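Local coordinates for protein cycloalternan-forming enzyme (Listeria monocytogenes serovar 1/2a, PDB 5F7U) that belongs to the glycosyl hydrolase family 31 enzymes, built around a TIM barrel flanked by beta-rich domains, and binds glycan in several separate pockets, at residues A[275-286]-A[597-605]; A[606-614]-A[748-756]. The protein carries 1 engineered substitution. All blocks are in the same frame, centred on the assembly; numbering follows the deposited sequence.

Contact 1: residues A[275-286]-A[597-605]. With GLC (alpha-D-glucopyranose), chain F; GLC (alpha-D-glucopyranose), chain B.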
loop_
_atom_site.group_PDB
_atom_site.type_symbol
_atom_site.label_atom_id
_atom_site.label_comp_id
_atom_site.label_asym_id
_atom_site.label_seq_id
_atom_site.Cartn_x
_atom_site.Cartn_y
_atom_site.Cartn_z
ATOM N N TYR A 275 -11.229 -7.799 13.300
ATOM C CA TYR A 275 -10.277 -8.910 13.444
ATOM C C TYR A 275 -10.566 -10.017 12.423
ATOM O O TYR A 275 -11.692 -10.526 12.375
ATOM C CB TYR A 275 -10.413 -9.411 14.877
ATOM C CG TYR A 275 -9.541 -10.575 15.277
ATOM C CD1 TYR A 275 -8.173 -10.398 15.524
ATOM C CD2 TYR A 275 -10.099 -11.842 15.475
ATOM C CE1 TYR A 275 -7.373 -11.478 15.921
ATOM C CE2 TYR A 275 -9.317 -12.919 15.877
ATOM C CZ TYR A 275 -7.955 -12.724 16.105
ATOM O OH TYR A 275 -7.169 -13.807 16.494
ATOM N N GLN A 276 -9.563 -10.368 11.603
ATOM C CA GLN A 276 -9.599 -11.545 10.700
ATOM C C GLN A 276 -10.519 -11.519 9.471
ATOM O O GLN A 276 -10.183 -12.123 8.451
ATOM C CB GLN A 276 -9.892 -12.845 11.474
ATOM C CG GLN A 276 -8.797 -13.296 12.431
ATOM C CD GLN A 276 -9.128 -14.631 13.133
ATOM O OE1 GLN A 276 -8.345 -15.127 13.942
ATOM N NE2 GLN A 276 -10.267 -15.206 12.824
ATOM N N ASP A 277 -11.682 -10.883 9.559
ATOM C CA ASP A 277 -12.629 -10.969 8.439
ATOM C C ASP A 277 -12.850 -9.614 7.742
ATOM O O ASP A 277 -13.974 -9.248 7.366
ATOM C CB ASP A 277 -13.954 -11.634 8.866
ATOM C CG ASP A 277 -14.713 -10.826 9.899
ATOM O OD1 ASP A 277 -14.138 -9.854 10.436
ATOM O OD2 ASP A 277 -15.899 -11.148 10.171
ATOM N N GLN A 278 -11.760 -8.890 7.542
ATOM C CA GLN A 278 -11.836 -7.583 6.908
ATOM C C GLN A 278 -12.410 -7.672 5.493
ATOM O O GLN A 278 -13.221 -6.832 5.113
ATOM C CB GLN A 278 -10.429 -6.925 6.869
ATOM C CG GLN A 278 -9.728 -6.771 8.224
ATOM C CD GLN A 278 -8.874 -7.989 8.612
ATOM O OE1 GLN A 278 -8.953 -9.047 7.990
ATOM N NE2 GLN A 278 -8.025 -7.829 9.632
ATOM N N ALA A 279 -11.997 -8.682 4.721
ATOM C CA ALA A 279 -12.471 -8.800 3.322
ATOM C C ALA A 279 -13.987 -9.048 3.274
ATOM O O ALA A 279 -14.712 -8.423 2.499
ATOM C CB ALA A 279 -11.737 -9.931 2.605
ATOM N N GLN A 280 -14.453 -9.961 4.120
ATOM C CA GLN A 280 -15.852 -10.374 4.107
ATOM C C GLN A 280 -16.772 -9.259 4.569
ATOM O O GLN A 280 -17.817 -9.024 3.967
ATOM C CB GLN A 280 -16.048 -11.644 4.951
ATOM C CG GLN A 280 -15.189 -12.810 4.449
ATOM C CD GLN A 280 -13.872 -13.037 5.224
ATOM O OE1 GLN A 280 -12.986 -12.154 5.352
ATOM N NE2 GLN A 280 -13.720 -14.278 5.717
ATOM N N THR A 281 -16.342 -8.538 5.600
ATOM C CA THR A 281 -17.120 -7.421 6.151
ATOM C C THR A 281 -16.868 -6.102 5.405
ATOM O O THR A 281 -17.585 -5.130 5.630
ATOM C CB THR A 281 -16.799 -7.180 7.654
ATOM O OG1 THR A 281 -15.428 -6.801 7.793
ATOM C CG2 THR A 281 -17.058 -8.423 8.491
ATOM N N GLU A 282 -15.843 -6.072 4.540
ATOM C CA GLU A 282 -15.475 -4.871 3.763
ATOM C C GLU A 282 -15.101 -3.733 4.707
ATOM O O GLU A 282 -15.451 -2.566 4.481
ATOM C CB GLU A 282 -16.602 -4.477 2.771
ATOM C CG GLU A 282 -17.132 -5.691 2.014
ATOM C CD GLU A 282 -18.051 -5.364 0.856
ATOM O OE1 GLU A 282 -18.507 -4.209 0.713
ATOM O OE2 GLU A 282 -18.340 -6.300 0.086
ATOM N N ARG A 283 -14.390 -4.085 5.783
ATOM C CA ARG A 283 -13.944 -3.085 6.767
ATOM C C ARG A 283 -12.431 -2.887 6.679
ATOM O O ARG A 283 -11.739 -3.663 6.004
ATOM C CB ARG A 283 -14.385 -3.474 8.173
ATOM C CG ARG A 283 -15.911 -3.502 8.284
ATOM C CD ARG A 283 -16.360 -4.030 9.620
ATOM N NE ARG A 283 -17.810 -4.216 9.604
ATOM C CZ ARG A 283 -18.528 -4.618 10.639
ATOM N NH1 ARG A 283 -17.933 -4.898 11.815
ATOM N NH2 ARG A 283 -19.856 -4.758 10.489
ATOM N N THR A 284 -11.936 -1.836 7.326
ATOM C CA THR A 284 -10.513 -1.519 7.299
ATOM C C THR A 284 -10.084 -0.624 8.449
ATOM O O THR A 284 -10.885 0.181 8.969
ATOM C CB THR A 284 -10.072 -0.870 5.975
ATOM O OG1 THR A 284 -8.641 -0.693 5.993
ATOM C CG2 THR A 284 -10.770 0.503 5.715
ATOM N N TYR A 285 -8.813 -0.773 8.810
ATOM C CA TYR A 285 -8.178 0.060 9.822
ATOM C C TYR A 285 -7.749 1.400 9.254
ATOM O O TYR A 285 -7.477 2.330 10.004
ATOM C CB TYR A 285 -6.889 -0.605 10.299
ATOM C CG TYR A 285 -6.979 -2.057 10.699
ATOM C CD1 TYR A 285 -7.354 -2.417 12.002
ATOM C CD2 TYR A 285 -6.615 -3.076 9.782
ATOM C CE1 TYR A 285 -7.387 -3.750 12.394
ATOM C CE2 TYR A 285 -6.650 -4.412 10.168
ATOM C CZ TYR A 285 -7.044 -4.729 11.463
ATOM O OH TYR A 285 -7.062 -6.030 11.821
ATOM N N LEU A 286 -7.630 1.482 7.931
ATOM C CA LEU A 286 -6.957 2.624 7.304
ATOM C C LEU A 286 -7.808 3.030 6.106
ATOM O O LEU A 286 -7.778 2.384 5.065
ATOM C CB LEU A 286 -5.518 2.223 6.904
ATOM C CG LEU A 286 -4.487 3.346 6.699
ATOM C CD1 LEU A 286 -3.138 2.686 6.408
ATOM C CD2 LEU A 286 -4.882 4.280 5.569
ATOM N N ILE A 597 5.650 3.066 8.930
ATOM C CA ILE A 597 5.197 1.836 8.260
ATOM C C ILE A 597 3.752 1.542 8.654
ATOM O O ILE A 597 3.367 1.802 9.808
ATOM C CB ILE A 597 6.098 0.629 8.660
ATOM C CG1 ILE A 597 7.495 0.832 8.078
ATOM C CG2 ILE A 597 5.513 -0.708 8.180
ATOM C CD1 ILE A 597 8.564 -0.027 8.710
ATOM N N TYR A 598 2.966 1.010 7.714
ATOM C CA TYR A 598 1.613 0.487 8.051
ATOM C C TYR A 598 1.564 -0.977 7.719
ATOM O O TYR A 598 1.962 -1.352 6.605
ATOM C CB TYR A 598 0.491 1.283 7.325
ATOM C CG TYR A 598 0.442 2.668 7.902
ATOM C CD1 TYR A 598 1.366 3.637 7.481
ATOM C CD2 TYR A 598 -0.421 2.982 8.965
ATOM C CE1 TYR A 598 1.409 4.897 8.077
ATOM C CE2 TYR A 598 -0.379 4.244 9.561
ATOM C CZ TYR A 598 0.531 5.189 9.117
ATOM O OH TYR A 598 0.561 6.449 9.694
ATOM N N TRP A 599 1.120 -1.808 8.677
ATOM C CA TRP A 599 0.900 -3.242 8.366
ATOM C C TRP A 599 -0.577 -3.573 8.290
ATOM O O TRP A 599 -1.395 -2.862 8.863
ATOM C CB TRP A 599 1.668 -4.178 9.318
ATOM C CG TRP A 599 0.906 -4.665 10.517
ATOM C CD1 TRP A 599 0.309 -5.878 10.653
ATOM C CD2 TRP A 599 0.677 -3.960 11.756
ATOM N NE1 TRP A 599 -0.267 -5.987 11.902
ATOM C CE2 TRP A 599 -0.068 -4.828 12.595
ATOM C CE3 TRP A 599 1.048 -2.697 12.243
ATOM C CZ2 TRP A 599 -0.479 -4.468 13.896
ATOM C CZ3 TRP A 599 0.667 -2.337 13.546
ATOM C CH2 TRP A 599 -0.120 -3.224 14.351
ATOM N N SER A 600 -0.908 -4.636 7.550
ATOM C CA SER A 600 -2.297 -4.963 7.199
ATOM C C SER A 600 -3.131 -5.589 8.326
ATOM O O SER A 600 -4.277 -5.987 8.111
ATOM C CB SER A 600 -2.299 -5.834 5.941
ATOM O OG SER A 600 -1.782 -7.122 6.250
ATOM N N GLY A 601 -2.584 -5.649 9.538
ATOM C CA GLY A 601 -3.383 -6.065 10.688
ATOM C C GLY A 601 -3.532 -7.562 10.871
ATOM O O GLY A 601 -2.646 -8.335 10.511
ATOM N N ASP A 602 -4.668 -7.972 11.439
ATOM C CA ASP A 602 -4.776 -9.289 12.077
ATOM C C ASP A 602 -5.462 -10.239 11.126
ATOM O O ASP A 602 -6.673 -10.117 10.903
ATOM C CB ASP A 602 -5.608 -9.188 13.364
ATOM C CG ASP A 602 -4.968 -8.286 14.427
ATOM O OD1 ASP A 602 -3.749 -8.054 14.397
ATOM O OD2 ASP A 602 -5.706 -7.790 15.307
ATOM N N GLN A 603 -4.687 -11.171 10.576
ATOM C CA GLN A 603 -5.179 -12.107 9.559
ATOM C C GLN A 603 -4.780 -13.549 9.870
ATOM O O GLN A 603 -3.843 -13.816 10.624
ATOM C CB GLN A 603 -4.706 -11.693 8.154
ATOM C CG GLN A 603 -5.081 -10.254 7.800
ATOM C CD GLN A 603 -4.668 -9.881 6.397
ATOM O OE1 GLN A 603 -3.628 -9.252 6.209
ATOM N NE2 GLN A 603 -5.434 -10.334 5.400
ATOM N N THR A 604 -5.491 -14.492 9.280
ATOM C CA THR A 604 -5.199 -15.912 9.531
ATOM C C THR A 604 -4.191 -16.489 8.539
ATOM O O THR A 604 -3.964 -15.940 7.455
ATOM C CB THR A 604 -6.460 -16.783 9.497
ATOM O OG1 THR A 604 -7.145 -16.554 8.266
ATOM C CG2 THR A 604 -7.399 -16.464 10.652
ATOM N N SER A 605 -3.598 -17.613 8.919
ATOM C CA SER A 605 -2.598 -18.293 8.078
ATOM C C SER A 605 -3.276 -19.140 7.006
ATOM O O SER A 605 -3.232 -20.384 7.033
ATOM C CB SER A 605 -1.648 -19.122 8.947
ATOM O OG SER A 605 -0.869 -18.239 9.750
HETATM C C1 GLC F . -7.968 -8.280 19.630
HETATM C C2 GLC F . -7.643 -6.800 19.389
HETATM C C3 GLC F . -6.485 -6.630 18.396
HETATM C C4 GLC F . -5.228 -7.357 18.892
HETATM C C5 GLC F . -5.619 -8.833 19.143
HETATM C C6 GLC F . -4.496 -9.670 19.736
HETATM O O1 GLC F . -8.590 -8.847 18.468
HETATM O O2 GLC F . -8.805 -6.144 18.883
HETATM O O3 GLC F . -6.244 -5.240 18.186
HETATM O O4 GLC F . -4.163 -7.323 17.911
HETATM O O5 GLC F . -6.784 -9.025 19.976
HETATM O O6 GLC F . -4.056 -10.479 18.649
HETATM C C1 GLC B . -3.148 -6.306 18.095
HETATM C C2 GLC B . -2.180 -6.306 16.891
HETATM C C3 GLC B . -1.275 -7.553 16.844
HETATM C C4 GLC B . -0.561 -7.747 18.192
HETATM C C5 GLC B . -1.528 -7.571 19.372
HETATM C C6 GLC B . -0.842 -7.593 20.728
HETATM O O2 GLC B . -2.893 -6.049 15.677
HETATM O O3 GLC B . -0.282 -7.443 15.809
HETATM O O4 GLC B . 0.033 -9.057 18.252
HETATM O O5 GLC B . -2.340 -6.381 19.287
HETATM O O6 GLC B . -1.899 -7.608 21.708
HETATM O O HOH W 1 -7.972 -13.367 7.944
HETATM O O HOH W 2 -7.921 -6.656 14.182
#

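Contact 2: residues A[606-614]-A[748-756]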
loop_
_atom_site.group_PDB
_atom_site.type_symbol
_atom_site.label_atom_id
_atom_site.label_comp_id
_atom_site.label_asym_id
_atom_site.label_seq_id
_atom_site.Cartn_x
_atom_site.Cartn_y
_atom_site.Cartn_z
ATOM N N THR A 606 -3.881 -18.458 6.042
ATOM C CA THR A 606 -4.512 -19.143 4.906
ATOM C C THR A 606 -4.185 -18.423 3.598
ATOM O O THR A 606 -3.794 -17.252 3.611
ATOM C CB THR A 606 -6.052 -19.192 5.015
ATOM O OG1 THR A 606 -6.559 -17.861 4.909
ATOM C CG2 THR A 606 -6.514 -19.809 6.327
ATOM N N PHE A 607 -4.393 -19.127 2.479
ATOM C CA PHE A 607 -4.230 -18.505 1.163
ATOM C C PHE A 607 -5.286 -17.428 0.912
ATOM O O PHE A 607 -4.987 -16.402 0.308
ATOM C CB PHE A 607 -4.214 -19.561 0.057
ATOM C CG PHE A 607 -2.857 -20.145 -0.187
ATOM C CD1 PHE A 607 -1.934 -19.462 -0.973
ATOM C CD2 PHE A 607 -2.480 -21.370 0.381
ATOM C CE1 PHE A 607 -0.670 -19.990 -1.210
ATOM C CE2 PHE A 607 -1.206 -21.909 0.143
ATOM C CZ PHE A 607 -0.309 -21.205 -0.652
ATOM N N ASP A 608 -6.514 -17.644 1.386
ATOM C CA ASP A 608 -7.536 -16.586 1.287
ATOM C C ASP A 608 -7.071 -15.290 1.972
ATOM O O ASP A 608 -7.250 -14.178 1.439
ATOM C CB ASP A 608 -8.880 -17.075 1.868
ATOM C CG ASP A 608 -9.654 -17.986 0.917
ATOM O OD1 ASP A 608 -9.308 -18.122 -0.279
ATOM O OD2 ASP A 608 -10.644 -18.597 1.371
ATOM N N SER A 609 -6.458 -15.421 3.146
ATOM C CA SER A 609 -5.948 -14.235 3.842
ATOM C C SER A 609 -4.788 -13.593 3.082
ATOM O O SER A 609 -4.711 -12.379 3.010
ATOM C CB SER A 609 -5.505 -14.547 5.280
ATOM O OG SER A 609 -6.628 -15.028 6.020
ATOM N N PHE A 610 -3.906 -14.427 2.534
ATOM C CA PHE A 610 -2.760 -13.961 1.717
ATOM C C PHE A 610 -3.317 -13.117 0.565
ATOM O O PHE A 610 -2.832 -11.999 0.323
ATOM C CB PHE A 610 -2.017 -15.210 1.220
ATOM C CG PHE A 610 -0.735 -14.967 0.433
ATOM C CD1 PHE A 610 -0.134 -13.713 0.293
ATOM C CD2 PHE A 610 -0.096 -16.094 -0.124
ATOM C CE1 PHE A 610 1.056 -13.572 -0.429
ATOM C CE2 PHE A 610 1.099 -15.967 -0.843
ATOM C CZ PHE A 610 1.679 -14.697 -0.985
ATOM N N GLN A 611 -4.355 -13.625 -0.112
ATOM C CA GLN A 611 -4.994 -12.873 -1.197
ATOM C C GLN A 611 -5.511 -11.528 -0.723
ATOM O O GLN A 611 -5.313 -10.516 -1.411
ATOM C CB GLN A 611 -6.122 -13.665 -1.840
ATOM C CG GLN A 611 -5.625 -14.901 -2.599
ATOM C CD GLN A 611 -6.713 -15.929 -2.842
ATOM O OE1 GLN A 611 -7.915 -15.599 -2.807
ATOM N NE2 GLN A 611 -6.312 -17.188 -3.064
ATOM N N ALA A 612 -6.118 -11.507 0.468
ATOM C CA ALA A 612 -6.658 -10.252 1.003
ATOM C C ALA A 612 -5.527 -9.281 1.392
ATOM O O ALA A 612 -5.642 -8.070 1.189
ATOM C CB ALA A 612 -7.568 -10.525 2.186
ATOM N N SER A 613 -4.419 -9.809 1.927
ATOM C CA SER A 613 -3.267 -8.975 2.261
ATOM C C SER A 613 -2.722 -8.273 1.009
ATOM O O SER A 613 -2.410 -7.077 1.043
ATOM C CB SER A 613 -2.156 -9.833 2.888
ATOM O OG SER A 613 -2.593 -10.440 4.097
ATOM N N LEU A 614 -2.613 -9.018 -0.085
ATOM C CA LEU A 614 -2.091 -8.407 -1.302
ATOM C C LEU A 614 -3.032 -7.286 -1.803
ATOM O O LEU A 614 -2.569 -6.216 -2.212
ATOM C CB LEU A 614 -1.771 -9.466 -2.368
ATOM C CG LEU A 614 -1.155 -9.014 -3.695
ATOM C CD1 LEU A 614 0.021 -8.048 -3.493
ATOM C CD2 LEU A 614 -0.712 -10.253 -4.457
ATOM N N VAL A 748 6.429 -8.473 -10.439
ATOM C CA VAL A 748 6.452 -9.621 -9.519
ATOM C C VAL A 748 5.099 -10.322 -9.571
ATOM O O VAL A 748 4.069 -9.673 -9.450
ATOM C CB VAL A 748 6.720 -9.172 -8.050
ATOM C CG1 VAL A 748 6.702 -10.358 -7.093
ATOM C CG2 VAL A 748 8.042 -8.429 -7.949
ATOM N N ALA A 749 5.108 -11.657 -9.668
ATOM C CA ALA A 749 3.872 -12.416 -9.756
ATOM C C ALA A 749 3.802 -13.529 -8.708
ATOM O O ALA A 749 4.121 -14.675 -8.998
ATOM C CB ALA A 749 3.700 -12.951 -11.181
ATOM N N PRO A 750 3.385 -13.190 -7.464
ATOM C CA PRO A 750 3.405 -14.247 -6.454
ATOM C C PRO A 750 2.306 -15.277 -6.702
ATOM O O PRO A 750 1.323 -14.985 -7.392
ATOM C CB PRO A 750 3.167 -13.492 -5.150
ATOM C CG PRO A 750 2.355 -12.324 -5.543
ATOM C CD PRO A 750 2.884 -11.914 -6.911
ATOM N N ILE A 751 2.513 -16.485 -6.195
ATOM C CA ILE A 751 1.512 -17.539 -6.324
ATOM C C ILE A 751 0.698 -17.491 -5.037
ATOM O O ILE A 751 1.209 -17.839 -3.951
ATOM C CB ILE A 751 2.151 -18.938 -6.542
ATOM C CG1 ILE A 751 2.703 -19.101 -7.964
ATOM C CG2 ILE A 751 1.089 -20.030 -6.396
ATOM C CD1 ILE A 751 3.980 -18.355 -8.286
ATOM N N VAL A 752 -0.556 -17.045 -5.150
ATOM C CA VAL A 752 -1.398 -16.841 -3.955
ATOM C C VAL A 752 -2.582 -17.804 -3.931
ATOM O O VAL A 752 -3.549 -17.604 -3.183
ATOM C CB VAL A 752 -1.894 -15.380 -3.827
ATOM C CG1 VAL A 752 -0.702 -14.426 -3.734
ATOM C CG2 VAL A 752 -2.780 -15.016 -5.013
ATOM N N GLN A 753 -2.488 -18.855 -4.740
ATOM C CA GLN A 753 -3.513 -19.906 -4.773
ATOM C C GLN A 753 -2.925 -21.222 -4.324
ATOM O O GLN A 753 -1.858 -21.621 -4.778
ATOM C CB GLN A 753 -4.079 -20.067 -6.180
ATOM C CG GLN A 753 -4.761 -18.811 -6.710
ATOM C CD GLN A 753 -5.188 -18.957 -8.151
ATOM O OE1 GLN A 753 -5.591 -20.044 -8.580
ATOM N NE2 GLN A 753 -5.092 -17.873 -8.923
ATOM N N GLU A 754 -3.631 -21.864 -3.400
ATOM C CA GLU A 754 -3.245 -23.163 -2.863
ATOM C C GLU A 754 -3.177 -24.220 -3.972
ATOM O O GLU A 754 -4.087 -24.323 -4.804
ATOM C CB GLU A 754 -4.247 -23.566 -1.796
ATOM C CG GLU A 754 -3.822 -24.730 -0.900
ATOM C CD GLU A 754 -4.892 -25.093 0.130
ATOM O OE1 GLU A 754 -5.753 -24.254 0.463
ATOM O OE2 GLU A 754 -4.908 -26.242 0.606
ATOM N N GLY A 755 -2.086 -24.985 -3.984
ATOM C CA GLY A 755 -1.858 -26.043 -4.977
ATOM C C GLY A 755 -1.416 -25.596 -6.364
ATOM O O GLY A 755 -1.192 -26.428 -7.235
ATOM N N GLN A 756 -1.294 -24.282 -6.588
ATOM C CA GLN A 756 -0.981 -23.780 -7.917
ATOM C C GLN A 756 0.515 -23.892 -8.221
ATOM O O GLN A 756 1.349 -23.551 -7.377
ATOM C CB GLN A 756 -1.419 -22.320 -8.028
ATOM C CG GLN A 756 -1.073 -21.671 -9.363
ATOM C CD GLN A 756 -1.567 -20.235 -9.461
ATOM O OE1 GLN A 756 -1.701 -19.535 -8.458
ATOM N NE2 GLN A 756 -1.827 -19.791 -10.677
HETATM O O HOH W 3 -5.130 -21.944 2.855
#

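Contact 1: residues A[275-286]-A[597-605]
Tyr285 brings CE2 to 3.7 Å from Gly601 CA, at the bend, and here the contact is buried and held by direct bonds. Glycine suits the bend because its phi is positive (82°) and the ring fills the side where a side chain would stand. The phenol oxygen accepts an almost straight bond from Asp602 N (Tyr285 OH to Asp602 N 3.1 Å) and a second from Gln278 NE2, and donates to a water that in turn donates a hydrogen bond to Asp602 OD2. Bent at chi2 (89°), Gln278 also sets NE2 2.9 Å from Asp602 O; its amide is thus held by two bonds. Gln276 N reaches that carbonyl from the opposite face.

Segment 597-605 begins as the sixth strand of the TIM barrel and runs on into the glycan pocket, where Asp602 OD1 accepts from O2 of the chain B glucose at 2.5 Å. Tyr275 flanks Asp602, its CD1 3.6 Å from Asp602 CB, while its hydroxyl bonds to Glu663.

On the partly exposed side Gln276, extended beyond CG, still crosses the Thr604 methyl (CD to CG2 3.5 Å), but the polar link runs through a water that bridges Gln276 O and Thr604 N.

Contact 2: residues A[606-614]-A[748-756]
Val752 presses its CG1 methyl onto the middle of the Phe610 ring, 3.7 Å from the centroid and 13° off the normal, a CH-pi contact at the apolar centre. With CG anti to the backbone N (chi1 -176°), the Phe610 ring is carried to the methyl. One helical turn on, Leu614 CD2 meets Pro750 CG at 3.9 Å, two buried apolar groups in contact.

At the other end the peptide joining Gln753 and Glu754 lies over one face of the Phe607 ring, toward its rim, and Phe607 CD2 touches Glu754 CB at 3.6 Å. Ile751 O, buried without a hydrogen-bond partner, lies in plane at the edge of the Phe607 ring and 3.6 Å from Phe610 CE2; the weakly positive ring hydrogens may partly offset its charge.

Gln611 opens the polar edge. Its extended chain packs CG on Val752 CG2 and carries NE2 to 2.8 Å from Val752 O, a nearly linear bond (173°) that satisfies a carbonyl beside the Phe607 ring. A water accepts from Phe607 N and donates weakly to Glu754 OE1. Gly755, with positive phi, takes the third position of the type II turn from Gln753 to Gln756, while Thr606 OG1 N-caps the helix through Ser609 N. Phe607, Phe610, Gln611 and Leu614 form one face of a TIM-barrel helix that docks on a loop of the C-terminal beta domain, an interdomain packing within the family 31 architecture.

How the contacts relate
From the N terminus, segment 275-286 comes first, and contact 1 closes a loop of 310 residues that takes in the first five barrel strands before returning at strand 597-599. Contact 2 opens on the next residue, 606, and closes a second loop of 133 residues through the last two barrel strands and into the C-terminal domain. The two are therefore in series, neither nested nor crossing. They also touch directly: Gln603 OE1 and Ser613 OG, 2.6 Å apart, probably share a hydrogen bond, as do Thr604 OG1 and Ser609 OG. Through this strand-loop-helix unit, the mutarotase-like region, barrel and C-terminal domain are tied in a row.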